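Local structure of polymerase X (2W9M) at residues A[94-99]-A[112-117]; A[100-105]-A[145-150]; A[174-179]-A[211-216]; A[253-258]-A[302-307]; A[295-300]-A[311-316]. The protein probably adds deoxynucleotides to DNA as a family X repair polymerase, its polymerase region being followed along the chain by a zinc-binding PHP domain. One frame throughout, in Å; residues are numbered along the deposited sequence.

In the fold
Along the chain, contacts 1 and 2 interlock first, contact 3 follows, and contacts 4 and 5 interlock last. The first two belong to the helix-hairpin-helix region: contact 1 pairs helices 94-99 and 107-115, contact 2 takes the turn that joins them, and L113 packs on L105, centres about 12 Å apart. Contact 3 sits on the mixed sheet, about 27 Å from contact 2 and 28 Å from contact 4. Contacts 4 and 5, again 12 Å apart, fix the chain running from the thumb toward strand 329-333 of the zinc-binding sheet; R304 NE to R299 O and Y303 OH to P316 O are probable hydrogen bonds. Contacts 1 and 5 lie about 41 Å apart, centre to centre.

Contact 1 (A[94-99]-A[112-117]); sequences PGLLDL and SLWLAG
Helix 94-99 and the last turn of helix 107-115 face each other most closely at L96 and W114, whose CA atoms are 8.2 Å apart. W114 spans this gap: its CG is anti to the backbone N (chi1 -153°), which sends the indole out across the neighbouring helix. L96 meets it at about a right angle. Its CD1 lies over one face of the benzene ring, 3.7 Å from W114 CE3, as a CH-pi contact, while L96 CB touches W114 CZ3 at the same distance. G95 brings bare backbone to the edge of the ring, its C atom 4.2 Å from W114 CZ3. The two helices and the turn joining them form a helix-hairpin-helix unit, a DNA-binding motif, and L99 completes its hydrophobic interior: L99 CD1 lies near the plane of the indole, 4.3 Å from W114 CE3, and also touches L113 CD1. The polar corner of the indole points to another domain, where NE1 donates to the carbonyl O of D339, a zinc ligand. Cutting W114 back to an alanine is likely to leave L96 facing a gap and the D339 carbonyl without this donor. Beyond the ring, G117 ends helix 107-115 in a Schellman motif with positive phi, a conformation that suits glycine.

Contact 2 (A[100-105]-A[145-150]); sequences LGVRGL and ATILEN
V102, R103 and L105 belong to the hairpin of a helix-hairpin-helix motif, the turn between helices 94-99 and 107-115, and they rest on I147 and N150 of helix 141-157. The hairpin is a type II beta turn from V102 to L105, closed by L105 N bonding to V102 O. G104 holds its third position with positive phi, where glycine is the natural choice. The nearest backbones are those of V102 and N150, with CA atoms 6.2 Å apart, and the CB of N150 points toward the turn. Its amide lies beside the R103 backbone: ND2 is 2.7 Å from R103 O, but the angle is too poor for a hydrogen bond. The R103 side chain, CG anti to the backbone N (chi1 -171°) and then bent at chi2 and chi3, folds back so that NH1 reaches N150 OD1 at 2.8 Å. That bond is weak, with an angle of 122° at the hydrogen and the guanidinium and amide planes 45° apart. Apolar contacts continue beneath this polar edge. V102 CG1 touches N150 CB at 4.1 Å, and L105 CD2 meets I147 CD1 at 3.8 Å, the two side chains crossing at about a right angle; L121 and L124 of helix 121-130 cover the same patch. R103 is exposed and also touches a crystal neighbour, which may influence its pose. The chemistry therefore suggests that the N150 and R103 edge and the packing of V102, L105 and I147 share the contact about equally, the polar half offering one weak bond.

Contact 3 (A[174-179]-A[211-216]); sequences AGALTD and ARLPEL
Mainly apolar packing joins L177 and A176, at the end of helix 163-176, to R212 and L213, where helix 206-212 runs out. Both helix ends lie against the mixed sheet of what is probably the polymerase palm, and I235 of strand 231-238 underlies the two leucines. The two backbones come nearest at A176 and R212, with CA atoms 6.2 Å apart, a spacing that the small A176 permits. L177 and L213 cross at about a right angle, L177 CD2 lying 3.7 Å from L213 CD1. The other branch of L213 turns to the helix end, where CD2 meets A176 CB at 3.9 Å. L177 CD1 packs on the aliphatic base of R212, touching its CB at 3.6 Å. That same R212 CB sits 3.3 Å from the carbonyl O of A176. Farther out, the arginine chain bends at chi2 (-138°) and brings NH1 to D179 CB, 3.9 Å away. The charged ends do not pair, since D179 OD1 and R212 NH1 are 5.6 Å apart; R212 NE makes a weak bond to D208 O instead. Cohesion thus comes from leucine methyls and the arginine's hydrocarbon stem, with any attraction between the opposite charges likely to be a modest, long-range one.

Contact 4 (A[253-258]-A[302-307]); sequences EHFAGQ and EYREPE
R304 lies along the face of F255 from one end to the other. Its CB starts 4.0 Å from F255 CG, CG passes 3.8 Å from F255 CD1, and CD sits almost exactly over the ring centre, 3.7 Å from the centroid and 4° off the normal, as a CH-pi contact. The chain is extended from CG to NE (chi2 179°), and this straightness carries it flat across the phenyl ring. NE then stands 4.0 Å from F255 CZ, and NH1 3.9 Å from F255 CE2. The guanidinium is stacked on the ring, its plane tilted by 17° and the centres 4.7 Å apart, a cation-pi arrangement. Its nitrogens have other partners: NE the carbonyl O of R299, NH1 the carboxylate of E287 and the hydroxyl of S251. One residue earlier in helix 253-264, H254 provides a second flat surface. P306 CG lies over its centre, 3.8 Å from the imidazole centroid, and proline's rigid, shallow ring suits this approach; H254 NE2 also bonds to D309 OD2. Both rings thus turn a face to the 302-307 chain, pinning it to the polymerase beta-type thumb, and L248 and F291 pack round F255 and R304. An arginine fits here because it offers both a long apolar stem and a planar cation. The stack would probably favour its charge, which E287 balances, while the bonds from NE and NH1 limit rotation of the guanidinium.

Contact 5 (A[295-300]-A[311-316]); sequences DLPFRP and LWQTLP
Stacking dominates where R299 lies flat beneath W312. The guanidinium and indole planes are only 8° apart, with centres separated by 4.2 Å, and R299 CD adds a CH-pi contact 3.6 Å from the centroid of the five-membered ring. Arginine suits this place because its extended chain follows the indole from CZ2, which R299 CB touches at 3.6 Å, to CD1 beneath the guanidinium. W312 CG, in the crowded position between backbone N and carbonyl carbon (chi1 82°), helps turn the indole onto R299. Q313 CG covers the opposite face, sandwiching the ring. Both segments belong to the long connection from helix 287-293 of the thumb to strand 329-333 of the zinc-binding domain, so the stack folds this linker onto itself. Apolar contacts gather round the benzene end: P300 CD meets W312 CZ3 at 3.7 Å, and P297 CB lies 4.2 Å from W312 CH2. Replacing W312 by an alanine would probably strip the R299 guanidinium of its stacking surface and open a gap beside P300. Among polar groups, the carbonyl O of F298 comes 3.1 Å from W312 CH2, obliquely to the ring. R299 NH2 forms a salt bridge with D309, and NE donates to Y303 O, two bonds that fix the guanidinium's rotation under the indole.

Contact 1 (A[94-99]-A[112-117])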
# COMPACT_ATOMS: atom_id res chain seq x y z
N PRO A 94 -7.24 -3.66 -0.03
CA PRO A 94 -7.51 -2.52 0.85
C PRO A 94 -8.37 -1.45 0.19
O PRO A 94 -9.30 -0.93 0.81
CB PRO A 94 -6.12 -1.96 1.13
CG PRO A 94 -5.21 -3.12 0.97
CD PRO A 94 -5.80 -3.94 -0.13
N GLY A 95 -8.07 -1.13 -1.06
CA GLY A 95 -8.79 -0.09 -1.78
C GLY A 95 -10.23 -0.46 -2.10
O GLY A 95 -11.09 0.41 -2.21
N LEU A 96 -10.49 -1.76 -2.25
CA LEU A 96 -11.85 -2.21 -2.50
C LEU A 96 -12.67 -2.12 -1.22
O LEU A 96 -13.84 -1.73 -1.26
CB LEU A 96 -11.86 -3.64 -3.03
CG LEU A 96 -13.25 -4.16 -3.44
CD1 LEU A 96 -13.59 -3.67 -4.83
CD2 LEU A 96 -13.28 -5.68 -3.38
N LEU A 97 -12.06 -2.49 -0.10
CA LEU A 97 -12.71 -2.37 1.20
C LEU A 97 -13.11 -0.92 1.47
O LEU A 97 -14.11 -0.65 2.13
CB LEU A 97 -11.79 -2.86 2.32
CG LEU A 97 -11.41 -4.34 2.26
CD1 LEU A 97 -10.51 -4.71 3.43
CD2 LEU A 97 -12.66 -5.20 2.22
N ASP A 98 -12.31 0.01 0.94
CA ASP A 98 -12.59 1.44 1.06
C ASP A 98 -13.78 1.87 0.22
O ASP A 98 -14.69 2.53 0.72
CB ASP A 98 -11.36 2.25 0.66
CG ASP A 98 -10.33 2.34 1.78
OD1 ASP A 98 -10.69 2.07 2.95
OD2 ASP A 98 -9.17 2.70 1.48
N LEU A 99 -13.77 1.49 -1.06
CA LEU A 99 -14.87 1.82 -1.97
C LEU A 99 -16.20 1.29 -1.45
O LEU A 99 -17.24 1.91 -1.67
CB LEU A 99 -14.59 1.27 -3.37
CG LEU A 99 -13.36 1.81 -4.10
CD1 LEU A 99 -13.36 1.33 -5.55
CD2 LEU A 99 -13.32 3.33 -4.04
N SER A 112 -17.54 -1.57 -11.94
CA SER A 112 -17.16 -0.84 -13.14
C SER A 112 -16.03 0.15 -12.85
O SER A 112 -15.22 0.46 -13.74
CB SER A 112 -18.36 -0.13 -13.77
OG SER A 112 -18.60 1.13 -13.16
N LEU A 113 -15.96 0.64 -11.62
CA LEU A 113 -14.84 1.47 -11.20
C LEU A 113 -13.56 0.63 -11.23
O LEU A 113 -12.53 1.06 -11.76
CB LEU A 113 -15.06 2.05 -9.80
CG LEU A 113 -16.16 3.10 -9.61
CD1 LEU A 113 -16.22 3.56 -8.17
CD2 LEU A 113 -15.95 4.28 -10.53
N TRP A 114 -13.65 -0.57 -10.68
CA TRP A 114 -12.51 -1.49 -10.65
C TRP A 114 -12.02 -1.79 -12.06
O TRP A 114 -10.82 -1.70 -12.34
CB TRP A 114 -12.88 -2.78 -9.92
CG TRP A 114 -11.73 -3.47 -9.28
CD1 TRP A 114 -11.08 -4.59 -9.73
CD2 TRP A 114 -11.07 -3.09 -8.06
NE1 TRP A 114 -10.06 -4.92 -8.87
CE2 TRP A 114 -10.03 -4.03 -7.84
CE3 TRP A 114 -11.26 -2.06 -7.14
CZ2 TRP A 114 -9.19 -3.95 -6.73
CZ3 TRP A 114 -10.42 -1.98 -6.04
CH2 TRP A 114 -9.40 -2.92 -5.84
N LEU A 115 -12.94 -2.13 -12.96
CA LEU A 115 -12.57 -2.46 -14.34
C LEU A 115 -12.04 -1.23 -15.07
O LEU A 115 -11.35 -1.35 -16.08
CB LEU A 115 -13.74 -3.07 -15.10
CG LEU A 115 -14.30 -4.40 -14.57
CD1 LEU A 115 -15.50 -4.81 -15.40
CD2 LEU A 115 -13.24 -5.49 -14.56
N ALA A 116 -12.37 -0.05 -14.56
CA ALA A 116 -11.91 1.20 -15.16
C ALA A 116 -10.56 1.66 -14.58
O ALA A 116 -10.03 2.69 -14.99
CB ALA A 116 -12.95 2.29 -14.98
N GLY A 117 -10.03 0.89 -13.64
CA GLY A 117 -8.73 1.19 -13.06
C GLY A 117 -8.77 2.09 -11.84
O GLY A 117 -7.74 2.64 -11.43

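Contact 2 (A[100-105]-A[145-150])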
# COMPACT_ATOMS: atom_id res chain seq x y z
N LEU A 100 -16.16 0.15 -0.77
CA LEU A 100 -17.36 -0.45 -0.20
C LEU A 100 -17.92 0.38 0.95
O LEU A 100 -18.99 0.09 1.48
CB LEU A 100 -17.07 -1.88 0.28
CG LEU A 100 -16.81 -2.93 -0.80
CD1 LEU A 100 -16.27 -4.20 -0.18
CD2 LEU A 100 -18.07 -3.21 -1.57
N GLY A 101 -17.18 1.42 1.34
CA GLY A 101 -17.62 2.31 2.40
C GLY A 101 -18.09 3.66 1.89
O GLY A 101 -18.52 4.51 2.67
N VAL A 102 -18.00 3.86 0.58
CA VAL A 102 -18.46 5.09 -0.05
C VAL A 102 -19.98 5.06 -0.24
O VAL A 102 -20.49 4.34 -1.11
CB VAL A 102 -17.79 5.31 -1.42
CG1 VAL A 102 -18.30 6.60 -2.05
CG2 VAL A 102 -16.29 5.34 -1.27
N ARG A 103 -20.69 5.83 0.57
CA ARG A 103 -22.15 5.89 0.49
C ARG A 103 -22.61 6.19 -0.93
O ARG A 103 -22.19 7.19 -1.52
CB ARG A 103 -22.69 6.94 1.46
CG ARG A 103 -24.20 6.92 1.61
CD ARG A 103 -24.79 8.32 1.72
NE ARG A 103 -24.80 8.84 3.09
CZ ARG A 103 -23.92 9.71 3.57
NH1 ARG A 103 -22.94 10.17 2.80
NH2 ARG A 103 -24.03 10.13 4.82
N GLY A 104 -23.45 5.33 -1.49
CA GLY A 104 -24.00 5.55 -2.82
C GLY A 104 -23.40 4.70 -3.93
O GLY A 104 -23.86 4.76 -5.07
N LEU A 105 -22.39 3.90 -3.62
CA LEU A 105 -21.79 3.01 -4.61
C LEU A 105 -22.35 1.58 -4.52
O LEU A 105 -22.08 0.86 -3.56
CB LEU A 105 -20.26 2.98 -4.49
CG LEU A 105 -19.47 4.18 -5.03
CD1 LEU A 105 -17.98 3.87 -5.01
CD2 LEU A 105 -19.90 4.53 -6.44
N ALA A 145 -20.05 14.28 -8.69
CA ALA A 145 -19.87 15.28 -7.65
C ALA A 145 -20.43 14.80 -6.32
O ALA A 145 -19.95 15.19 -5.25
CB ALA A 145 -20.52 16.60 -8.06
N THR A 146 -21.45 13.95 -6.39
CA THR A 146 -22.04 13.37 -5.19
C THR A 146 -21.03 12.40 -4.58
O THR A 146 -20.81 12.39 -3.37
CB THR A 146 -23.35 12.62 -5.52
OG1 THR A 146 -24.33 13.55 -5.98
CG2 THR A 146 -23.88 11.88 -4.30
N ILE A 147 -20.41 11.61 -5.44
CA ILE A 147 -19.41 10.66 -4.99
C ILE A 147 -18.20 11.38 -4.39
O ILE A 147 -17.66 10.94 -3.37
CB ILE A 147 -18.97 9.75 -6.15
CG1 ILE A 147 -20.11 8.79 -6.50
CG2 ILE A 147 -17.70 8.99 -5.78
CD1 ILE A 147 -19.93 8.06 -7.81
N LEU A 148 -17.80 12.49 -5.00
CA LEU A 148 -16.69 13.27 -4.47
C LEU A 148 -17.03 13.82 -3.09
O LEU A 148 -16.18 13.86 -2.20
CB LEU A 148 -16.32 14.41 -5.42
CG LEU A 148 -15.17 15.31 -4.93
CD1 LEU A 148 -13.94 14.47 -4.61
CD2 LEU A 148 -14.83 16.38 -5.94
N GLU A 149 -18.28 14.24 -2.92
CA GLU A 149 -18.77 14.68 -1.62
C GLU A 149 -18.65 13.56 -0.59
O GLU A 149 -18.17 13.77 0.52
CB GLU A 149 -20.22 15.14 -1.73
CG GLU A 149 -21.07 14.84 -0.50
CD GLU A 149 -22.55 14.70 -0.83
OE1 GLU A 149 -23.11 15.60 -1.49
OE2 GLU A 149 -23.16 13.68 -0.42
N ASN A 150 -19.08 12.36 -0.98
CA ASN A 150 -19.06 11.22 -0.07
C ASN A 150 -17.66 10.75 0.28
O ASN A 150 -17.43 10.24 1.37
CB ASN A 150 -19.90 10.07 -0.63
CG ASN A 150 -21.39 10.35 -0.57
OD1 ASN A 150 -21.86 10.99 0.37
ND2 ASN A 150 -22.13 9.89 -1.57

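Contact 3 (A[174-179]-A[211-216])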
# COMPACT_ATOMS: atom_id res chain seq x y z
N ALA A 174 0.91 22.20 -5.07
CA ALA A 174 2.17 22.74 -5.57
C ALA A 174 1.96 23.29 -6.98
O ALA A 174 2.51 24.33 -7.34
CB ALA A 174 3.24 21.67 -5.57
N GLY A 175 1.14 22.58 -7.76
CA GLY A 175 0.81 23.00 -9.11
C GLY A 175 0.30 24.44 -9.19
O GLY A 175 0.57 25.14 -10.16
N ALA A 176 -0.42 24.87 -8.16
CA ALA A 176 -1.00 26.21 -8.13
C ALA A 176 -0.03 27.24 -7.53
O ALA A 176 -0.31 28.44 -7.56
CB ALA A 176 -2.31 26.21 -7.36
N LEU A 177 1.09 26.76 -7.01
CA LEU A 177 2.06 27.61 -6.33
C LEU A 177 3.41 27.62 -7.04
O LEU A 177 4.44 27.84 -6.41
CB LEU A 177 2.25 27.12 -4.89
CG LEU A 177 1.30 27.63 -3.81
CD1 LEU A 177 0.08 28.31 -4.40
CD2 LEU A 177 0.91 26.48 -2.89
N THR A 178 3.39 27.39 -8.35
CA THR A 178 4.61 27.11 -9.11
C THR A 178 5.73 28.15 -8.95
O THR A 178 6.89 27.79 -8.78
CB THR A 178 4.31 26.90 -10.61
OG1 THR A 178 3.24 25.96 -10.75
CG2 THR A 178 5.54 26.37 -11.32
N ASP A 179 5.38 29.44 -9.02
CA ASP A 179 6.40 30.48 -8.96
C ASP A 179 6.89 30.81 -7.55
O ASP A 179 7.72 31.70 -7.37
CB ASP A 179 5.96 31.75 -9.69
CG ASP A 179 6.70 31.96 -11.00
OD1 ASP A 179 6.62 31.08 -11.89
OD2 ASP A 179 7.37 33.01 -11.14
N ALA A 211 -3.21 34.40 -2.80
CA ALA A 211 -3.64 34.87 -4.12
C ALA A 211 -3.85 33.72 -5.11
O ALA A 211 -4.58 33.87 -6.08
CB ALA A 211 -2.64 35.87 -4.67
N ARG A 212 -3.19 32.59 -4.86
CA ARG A 212 -3.32 31.42 -5.73
C ARG A 212 -4.20 30.37 -5.07
O ARG A 212 -4.79 29.53 -5.75
CB ARG A 212 -1.94 30.85 -6.06
CG ARG A 212 -0.83 31.85 -5.82
CD ARG A 212 0.23 31.87 -6.91
NE ARG A 212 1.05 33.07 -6.77
CZ ARG A 212 2.01 33.43 -7.61
NH1 ARG A 212 2.29 32.68 -8.66
NH2 ARG A 212 2.69 34.55 -7.39
N LEU A 213 -4.29 30.44 -3.74
CA LEU A 213 -5.18 29.57 -2.98
C LEU A 213 -5.96 30.41 -1.98
O LEU A 213 -5.58 30.52 -0.82
CB LEU A 213 -4.39 28.48 -2.25
CG LEU A 213 -3.53 27.56 -3.12
CD1 LEU A 213 -2.76 26.57 -2.26
CD2 LEU A 213 -4.38 26.83 -4.15
N PRO A 214 -7.07 31.02 -2.44
CA PRO A 214 -7.87 31.95 -1.62
C PRO A 214 -8.53 31.25 -0.44
O PRO A 214 -8.82 31.89 0.57
CB PRO A 214 -8.93 32.45 -2.60
CG PRO A 214 -8.41 32.11 -3.98
CD PRO A 214 -7.62 30.85 -3.79
N GLU A 215 -8.75 29.95 -0.57
CA GLU A 215 -9.44 29.15 0.44
C GLU A 215 -8.77 29.25 1.81
O GLU A 215 -9.44 29.44 2.83
CB GLU A 215 -9.46 27.68 0.02
CG GLU A 215 -9.26 27.44 -1.47
CD GLU A 215 -8.54 26.13 -1.76
OE1 GLU A 215 -8.09 25.46 -0.80
OE2 GLU A 215 -8.42 25.77 -2.95
N LEU A 216 -7.45 29.11 1.82
CA LEU A 216 -6.69 28.95 3.06
C LEU A 216 -6.88 30.08 4.06
O LEU A 216 -7.41 31.15 3.74
CB LEU A 216 -5.20 28.79 2.73
CG LEU A 216 -4.87 27.67 1.73
CD1 LEU A 216 -3.37 27.63 1.45
CD2 LEU A 216 -5.36 26.32 2.24

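Contact 4 (A[253-258]-A[302-307])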
# COMPACT_ATOMS: atom_id res chain seq x y z
N GLU A 253 8.88 17.91 13.31
CA GLU A 253 8.83 17.90 14.79
C GLU A 253 10.04 17.32 15.52
O GLU A 253 10.80 18.06 16.14
CB GLU A 253 7.51 17.31 15.32
CG GLU A 253 6.39 18.34 15.42
CD GLU A 253 5.16 17.83 16.15
OE1 GLU A 253 5.06 16.60 16.37
OE2 GLU A 253 4.28 18.65 16.50
N HIS A 254 10.23 16.00 15.46
CA HIS A 254 11.36 15.40 16.17
C HIS A 254 12.69 15.98 15.71
O HIS A 254 13.53 16.36 16.53
CB HIS A 254 11.39 13.88 16.02
CG HIS A 254 12.66 13.27 16.51
ND1 HIS A 254 12.87 12.94 17.84
CD2 HIS A 254 13.81 12.94 15.86
CE1 HIS A 254 14.07 12.42 17.98
NE2 HIS A 254 14.67 12.41 16.80
N PHE A 255 12.89 16.03 14.40
CA PHE A 255 14.14 16.55 13.84
C PHE A 255 14.30 18.05 14.12
O PHE A 255 15.40 18.51 14.45
CB PHE A 255 14.22 16.28 12.34
CG PHE A 255 15.41 16.90 11.67
CD1 PHE A 255 16.66 16.32 11.79
CD2 PHE A 255 15.29 18.07 10.94
CE1 PHE A 255 17.76 16.88 11.18
CE2 PHE A 255 16.39 18.64 10.33
CZ PHE A 255 17.63 18.04 10.45
N ALA A 256 13.22 18.81 13.99
CA ALA A 256 13.23 20.24 14.26
C ALA A 256 13.80 20.53 15.64
O ALA A 256 14.69 21.37 15.79
CB ALA A 256 11.83 20.81 14.13
N GLY A 257 13.29 19.83 16.65
CA GLY A 257 13.79 19.97 18.00
C GLY A 257 15.27 19.64 18.08
O GLY A 257 16.04 20.31 18.76
N GLN A 258 15.66 18.59 17.37
CA GLN A 258 17.06 18.16 17.34
C GLN A 258 17.97 19.26 16.80
O GLN A 258 18.99 19.58 17.40
CB GLN A 258 17.20 16.90 16.48
CG GLN A 258 16.72 15.63 17.15
CD GLN A 258 17.86 14.73 17.58
OE1 GLN A 258 18.84 14.55 16.85
NE2 GLN A 258 17.74 14.14 18.76
N GLU A 302 15.52 11.48 4.33
CA GLU A 302 15.16 10.07 4.51
C GLU A 302 15.55 9.57 5.89
O GLU A 302 14.94 8.62 6.39
CB GLU A 302 15.85 9.20 3.45
CG GLU A 302 15.48 9.50 2.02
CD GLU A 302 16.53 10.33 1.30
OE1 GLU A 302 17.11 11.23 1.94
OE2 GLU A 302 16.77 10.07 0.10
N TYR A 303 16.55 10.20 6.50
CA TYR A 303 17.11 9.72 7.76
C TYR A 303 16.77 10.59 8.97
O TYR A 303 17.49 10.56 9.98
CB TYR A 303 18.63 9.58 7.66
CG TYR A 303 19.10 8.64 6.58
CD1 TYR A 303 20.29 8.88 5.89
CD2 TYR A 303 18.37 7.51 6.25
CE1 TYR A 303 20.72 8.01 4.90
CE2 TYR A 303 18.80 6.64 5.26
CZ TYR A 303 19.97 6.89 4.59
OH TYR A 303 20.39 6.02 3.61
N ARG A 304 15.69 11.36 8.89
CA ARG A 304 15.35 12.30 9.95
C ARG A 304 14.25 11.81 10.89
O ARG A 304 13.52 12.60 11.47
CB ARG A 304 14.97 13.66 9.37
CG ARG A 304 16.09 14.31 8.58
CD ARG A 304 15.68 15.65 8.00
NE ARG A 304 16.69 16.15 7.07
CZ ARG A 304 16.59 17.29 6.39
NH1 ARG A 304 15.52 18.06 6.54
NH2 ARG A 304 17.56 17.65 5.57
N GLU A 305 14.15 10.49 11.05
CA GLU A 305 13.23 9.90 12.02
C GLU A 305 13.98 9.62 13.31
O GLU A 305 15.21 9.51 13.31
CB GLU A 305 12.65 8.59 11.48
CG GLU A 305 12.11 8.66 10.07
CD GLU A 305 10.85 9.51 9.97
OE1 GLU A 305 10.11 9.61 10.96
OE2 GLU A 305 10.61 10.07 8.88
N PRO A 306 13.25 9.48 14.43
CA PRO A 306 13.90 9.15 15.70
C PRO A 306 14.77 7.89 15.60
O PRO A 306 15.89 7.88 16.12
CB PRO A 306 12.72 8.92 16.64
CG PRO A 306 11.61 9.73 16.06
CD PRO A 306 11.80 9.69 14.58
N GLU A 307 14.27 6.85 14.95
CA GLU A 307 14.97 5.57 14.87
C GLU A 307 16.33 5.69 14.18
O GLU A 307 17.15 4.77 14.23
CB GLU A 307 14.11 4.52 14.14
CG GLU A 307 12.78 4.18 14.82
CD GLU A 307 11.74 5.28 14.69
OE1 GLU A 307 11.86 6.11 13.75
OE2 GLU A 307 10.80 5.33 15.51

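Contact 5 (A[295-300]-A[311-316])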
# COMPACT_ATOMS: atom_id res chain seq x y z
N ASP A 295 28.53 23.72 11.29
CA ASP A 295 29.57 22.70 11.15
C ASP A 295 29.03 21.29 11.40
O ASP A 295 29.61 20.51 12.15
CB ASP A 295 30.77 22.99 12.06
CG ASP A 295 31.85 23.80 11.36
OD1 ASP A 295 31.81 23.90 10.11
OD2 ASP A 295 32.74 24.33 12.05
N LEU A 296 27.91 20.98 10.75
CA LEU A 296 27.27 19.68 10.87
C LEU A 296 27.26 18.95 9.53
O LEU A 296 27.21 19.59 8.48
CB LEU A 296 25.84 19.84 11.37
CG LEU A 296 25.57 19.65 12.87
CD1 LEU A 296 26.82 19.90 13.69
CD2 LEU A 296 24.41 20.53 13.33
N PRO A 297 27.34 17.61 9.58
CA PRO A 297 27.19 16.79 8.37
C PRO A 297 25.76 16.83 7.87
O PRO A 297 24.83 16.76 8.68
CB PRO A 297 27.52 15.38 8.89
CG PRO A 297 27.23 15.45 10.37
CD PRO A 297 27.73 16.81 10.74
N PHE A 298 25.57 16.95 6.56
CA PHE A 298 24.22 17.00 6.00
C PHE A 298 23.48 15.71 6.30
O PHE A 298 24.01 14.62 6.07
CB PHE A 298 24.26 17.24 4.49
CG PHE A 298 22.91 17.50 3.89
CD1 PHE A 298 22.44 18.79 3.73
CD2 PHE A 298 22.11 16.45 3.48
CE1 PHE A 298 21.19 19.03 3.18
CE2 PHE A 298 20.86 16.68 2.92
CZ PHE A 298 20.40 17.97 2.78
N ARG A 299 22.27 15.84 6.83
CA ARG A 299 21.44 14.68 7.18
C ARG A 299 20.23 14.61 6.26
O ARG A 299 19.30 15.41 6.38
CB ARG A 299 21.01 14.77 8.64
CG ARG A 299 20.17 13.61 9.14
CD ARG A 299 19.99 13.69 10.65
NE ARG A 299 19.13 12.62 11.18
CZ ARG A 299 18.82 12.48 12.47
NH1 ARG A 299 19.29 13.33 13.36
NH2 ARG A 299 18.03 11.49 12.86
N PRO A 300 20.24 13.64 5.33
CA PRO A 300 19.19 13.49 4.30
C PRO A 300 17.81 13.33 4.92
O PRO A 300 17.67 12.68 5.96
CB PRO A 300 19.60 12.20 3.58
CG PRO A 300 21.06 12.04 3.85
CD PRO A 300 21.27 12.59 5.23
N LEU A 311 21.97 5.86 14.13
CA LEU A 311 22.34 4.96 13.03
C LEU A 311 22.74 5.67 11.74
O LEU A 311 23.56 5.17 10.98
CB LEU A 311 21.18 4.02 12.71
CG LEU A 311 20.70 3.09 13.82
CD1 LEU A 311 19.35 2.49 13.45
CD2 LEU A 311 21.72 2.00 14.11
N TRP A 312 22.14 6.83 11.48
CA TRP A 312 22.08 7.37 10.12
C TRP A 312 23.40 7.60 9.37
O TRP A 312 23.38 7.69 8.14
CB TRP A 312 21.18 8.62 10.06
CG TRP A 312 21.84 9.89 10.47
CD1 TRP A 312 21.81 10.46 11.71
CD2 TRP A 312 22.61 10.76 9.65
NE1 TRP A 312 22.52 11.63 11.71
CE2 TRP A 312 23.03 11.84 10.45
CE3 TRP A 312 23.00 10.73 8.30
CZ2 TRP A 312 23.81 12.88 9.96
CZ3 TRP A 312 23.78 11.76 7.82
CH2 TRP A 312 24.18 12.83 8.64
N GLN A 313 24.52 7.70 10.08
CA GLN A 313 25.82 7.91 9.42
C GLN A 313 26.45 6.58 8.98
O GLN A 313 27.48 6.55 8.31
CB GLN A 313 26.77 8.68 10.33
CG GLN A 313 26.14 9.94 10.92
CD GLN A 313 27.16 11.00 11.27
OE1 GLN A 313 28.15 11.19 10.56
NE2 GLN A 313 26.91 11.72 12.36
N THR A 314 25.79 5.49 9.36
CA THR A 314 26.17 4.15 8.94
C THR A 314 25.53 3.80 7.60
O THR A 314 26.00 2.92 6.87
CB THR A 314 25.71 3.12 9.99
OG1 THR A 314 26.60 3.17 11.12
CG2 THR A 314 25.70 1.72 9.42
N LEU A 315 24.45 4.50 7.27
CA LEU A 315 23.65 4.19 6.09
C LEU A 315 24.19 4.84 4.82
O LEU A 315 24.90 5.85 4.88
CB LEU A 315 22.20 4.62 6.32
CG LEU A 315 21.57 4.05 7.60
CD1 LEU A 315 20.19 4.63 7.82
CD2 LEU A 315 21.53 2.53 7.53
N PRO A 316 23.84 4.27 3.66
CA PRO A 316 24.33 4.71 2.34
C PRO A 316 23.96 6.15 2.02
O PRO A 316 22.98 6.69 2.55
CB PRO A 316 23.61 3.76 1.37
CG PRO A 316 23.27 2.57 2.18
CD PRO A 316 22.96 3.09 3.55